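Local coordinates for petrobactin-binding protein YclQ (Bacillus subtilis subsp. subtilis str. 168, PDB 3GFV) that binds petrobactin, iron-free or ferric, and its precursor 3,4-dihydroxybenzoic acid, and serves the YclNOPQ ABC transporter in ferric-petrobactin uptake, at residues A[82-86]-A[103-107]. Residues are numbered along the deposited sequence; the frame is centred on the assembly and turned at random.
With PO4 (phosphate ion), chain C.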
loop_
_atom_site.group_PDB
_atom_site.type_symbol
_atom_site.label_atom_id
_atom_site.label_comp_id
_atom_site.label_asym_id
_atom_site.label_seq_id
_atom_site.Cartn_x
_atom_site.Cartn_y
_atom_site.Cartn_z
ATOM N N SER A 82 11.448 12.801 -2.541
ATOM C CA SER A 82 10.071 12.338 -2.657
ATOM C C SER A 82 10.036 11.014 -3.389
ATOM O O SER A 82 11.044 10.569 -3.954
ATOM C CB SER A 82 9.216 13.373 -3.398
ATOM O OG SER A 82 9.478 13.330 -4.779
ATOM N N LEU A 83 8.862 10.386 -3.381
ATOM C CA LEU A 83 8.731 9.053 -3.941
ATOM C C LEU A 83 9.001 9.101 -5.435
ATOM O O LEU A 83 9.568 8.163 -5.989
ATOM C CB LEU A 83 7.334 8.498 -3.681
ATOM C CG LEU A 83 7.080 8.146 -2.214
ATOM C CD1 LEU A 83 5.602 7.859 -2.015
ATOM C CD2 LEU A 83 7.902 6.932 -1.847
ATOM N N LYS A 84 8.585 10.193 -6.081
ATOM C CA LYS A 84 8.737 10.309 -7.526
ATOM C C LYS A 84 9.994 11.082 -7.927
ATOM O O LYS A 84 10.425 11.007 -9.069
ATOM C CB LYS A 84 7.490 10.931 -8.173
ATOM C CG LYS A 84 6.323 9.960 -8.168
ATOM C CD LYS A 84 5.077 10.574 -8.772
ATOM C CE LYS A 84 3.867 9.680 -8.525
ATOM N NZ LYS A 84 2.597 10.285 -9.038
ATOM N N GLU A 85 10.588 11.805 -6.986
ATOM C CA GLU A 85 11.789 12.578 -7.280
ATOM C C GLU A 85 12.877 12.279 -6.238
ATOM O O GLU A 85 13.072 13.071 -5.316
ATOM C CB GLU A 85 11.460 14.087 -7.317
ATOM C CG GLU A 85 10.323 14.425 -8.298
ATOM C CD GLU A 85 9.758 15.861 -8.206
ATOM O OE1 GLU A 85 10.300 16.740 -7.501
ATOM O OE2 GLU A 85 8.737 16.118 -8.871
ATOM N N PRO A 86 13.590 11.145 -6.387
ATOM C CA PRO A 86 14.653 10.859 -5.422
ATOM C C PRO A 86 15.779 11.877 -5.505
ATOM O O PRO A 86 16.137 12.359 -6.591
ATOM C CB PRO A 86 15.164 9.471 -5.856
ATOM C CG PRO A 86 14.013 8.868 -6.626
ATOM C CD PRO A 86 13.413 10.042 -7.349
ATOM N N ALA A 103 7.443 0.398 -7.010
ATOM C CA ALA A 103 6.971 0.703 -8.351
ATOM C C ALA A 103 7.293 2.133 -8.821
ATOM O O ALA A 103 7.643 2.342 -9.981
ATOM C CB ALA A 103 5.473 0.416 -8.445
ATOM N N ARG A 104 7.181 3.106 -7.926
ATOM C CA ARG A 104 7.369 4.499 -8.319
ATOM C C ARG A 104 8.810 4.843 -8.711
ATOM O O ARG A 104 9.043 5.892 -9.328
ATOM C CB ARG A 104 6.883 5.442 -7.218
ATOM C CG ARG A 104 5.353 5.444 -7.041
ATOM C CD ARG A 104 4.951 6.365 -5.903
ATOM N NE ARG A 104 3.515 6.624 -5.885
ATOM C CZ ARG A 104 2.658 6.115 -5.001
ATOM N NH1 ARG A 104 3.074 5.300 -4.039
ATOM N NH2 ARG A 104 1.373 6.429 -5.082
ATOM N N GLN A 105 9.772 3.977 -8.360
ATOM C CA GLN A 105 11.163 4.203 -8.755
ATOM C C GLN A 105 11.689 3.113 -9.698
ATOM O O GLN A 105 12.903 2.993 -9.913
ATOM C CB GLN A 105 12.094 4.282 -7.523
ATOM C CG GLN A 105 11.649 5.236 -6.427
ATOM C CD GLN A 105 10.620 4.622 -5.486
ATOM O OE1 GLN A 105 10.585 3.403 -5.280
ATOM N NE2 GLN A 105 9.755 5.470 -4.920
ATOM N N SER A 106 10.769 2.335 -10.262
ATOM C CA SER A 106 11.107 1.159 -11.085
ATOM C C SER A 106 12.114 1.461 -12.189
ATOM O O SER A 106 13.069 0.709 -12.413
ATOM C CB SER A 106 9.839 0.586 -11.730
ATOM O OG SER A 106 9.169 -0.281 -10.838
ATOM N N GLU A 107 11.903 2.575 -12.877
ATOM C CA GLU A 107 12.787 2.966 -13.959
ATOM C C GLU A 107 14.152 3.484 -13.540
ATOM O O GLU A 107 15.007 3.711 -14.391
ATOM C CB GLU A 107 12.110 4.029 -14.830
ATOM C CG GLU A 107 11.645 3.513 -16.165
ATOM C CD GLU A 107 11.343 4.658 -17.113
ATOM O OE1 GLU A 107 12.136 4.887 -18.049
ATOM O OE2 GLU A 107 10.332 5.345 -16.883
HETATM P P PO4 C . 1.238 7.218 -8.969
HETATM O O1 PO4 C . 0.856 5.881 -8.375
HETATM O O2 PO4 C . 1.379 8.238 -7.863
HETATM O O3 PO4 C . 2.548 7.079 -9.715
HETATM O O4 PO4 C . 0.154 7.660 -9.923
HETATM O O HOH W 1 10.864 7.801 -8.864
#
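The carboxamide of Gln105 reaches the backbone of Leu83, its NE2 donating to Leu83 O over 2.9 Å with a fairly straight N-H...O angle of 161°. A bend at chi2 (83°) turns the amide back toward the 82-86 loop, and Leu83 O lies close to the amide plane. The amide's other end, OE1, accepts from Ser102 N, so both ends of the group are gripped and its flip is fixed. A water lies between the loops, 2.7 Å from Arg104 O and 3.2 Å from Leu83 O; it can donate to either, but need not serve both at once. Leu83 CB stands 3.9 Å from Arg104 CD, while Leu83 CD2 lies beside Gln105 NE2. Arg104, extended as far as NE, and the extended Lys84 converge, Lys84 CE coming to 4.1 Å from Arg104 NE, and both basic ends meet one phosphate oxygen. Lys84 NZ donates to phosphate O2 at 2.7 Å; Arg104 NE and NH2 approach the same oxygen with the guanidinium edge, through weak bonds of 3.3 Å each. The anion, probably from the crystallisation liquor, would offset the like charges. Arg104 NH2 also donates to Tyr275 O in helix 271-276, and its guanidinium forms a cation-pi contact with Tyr275. Both loops follow strands of one five-stranded parallel sheet of the periplasmic binding protein fold, running from strand 78-79 to helix 88-93 and from strand 98-101 to helix 109-115, where Phe112 packs on Pro86 and Gln105.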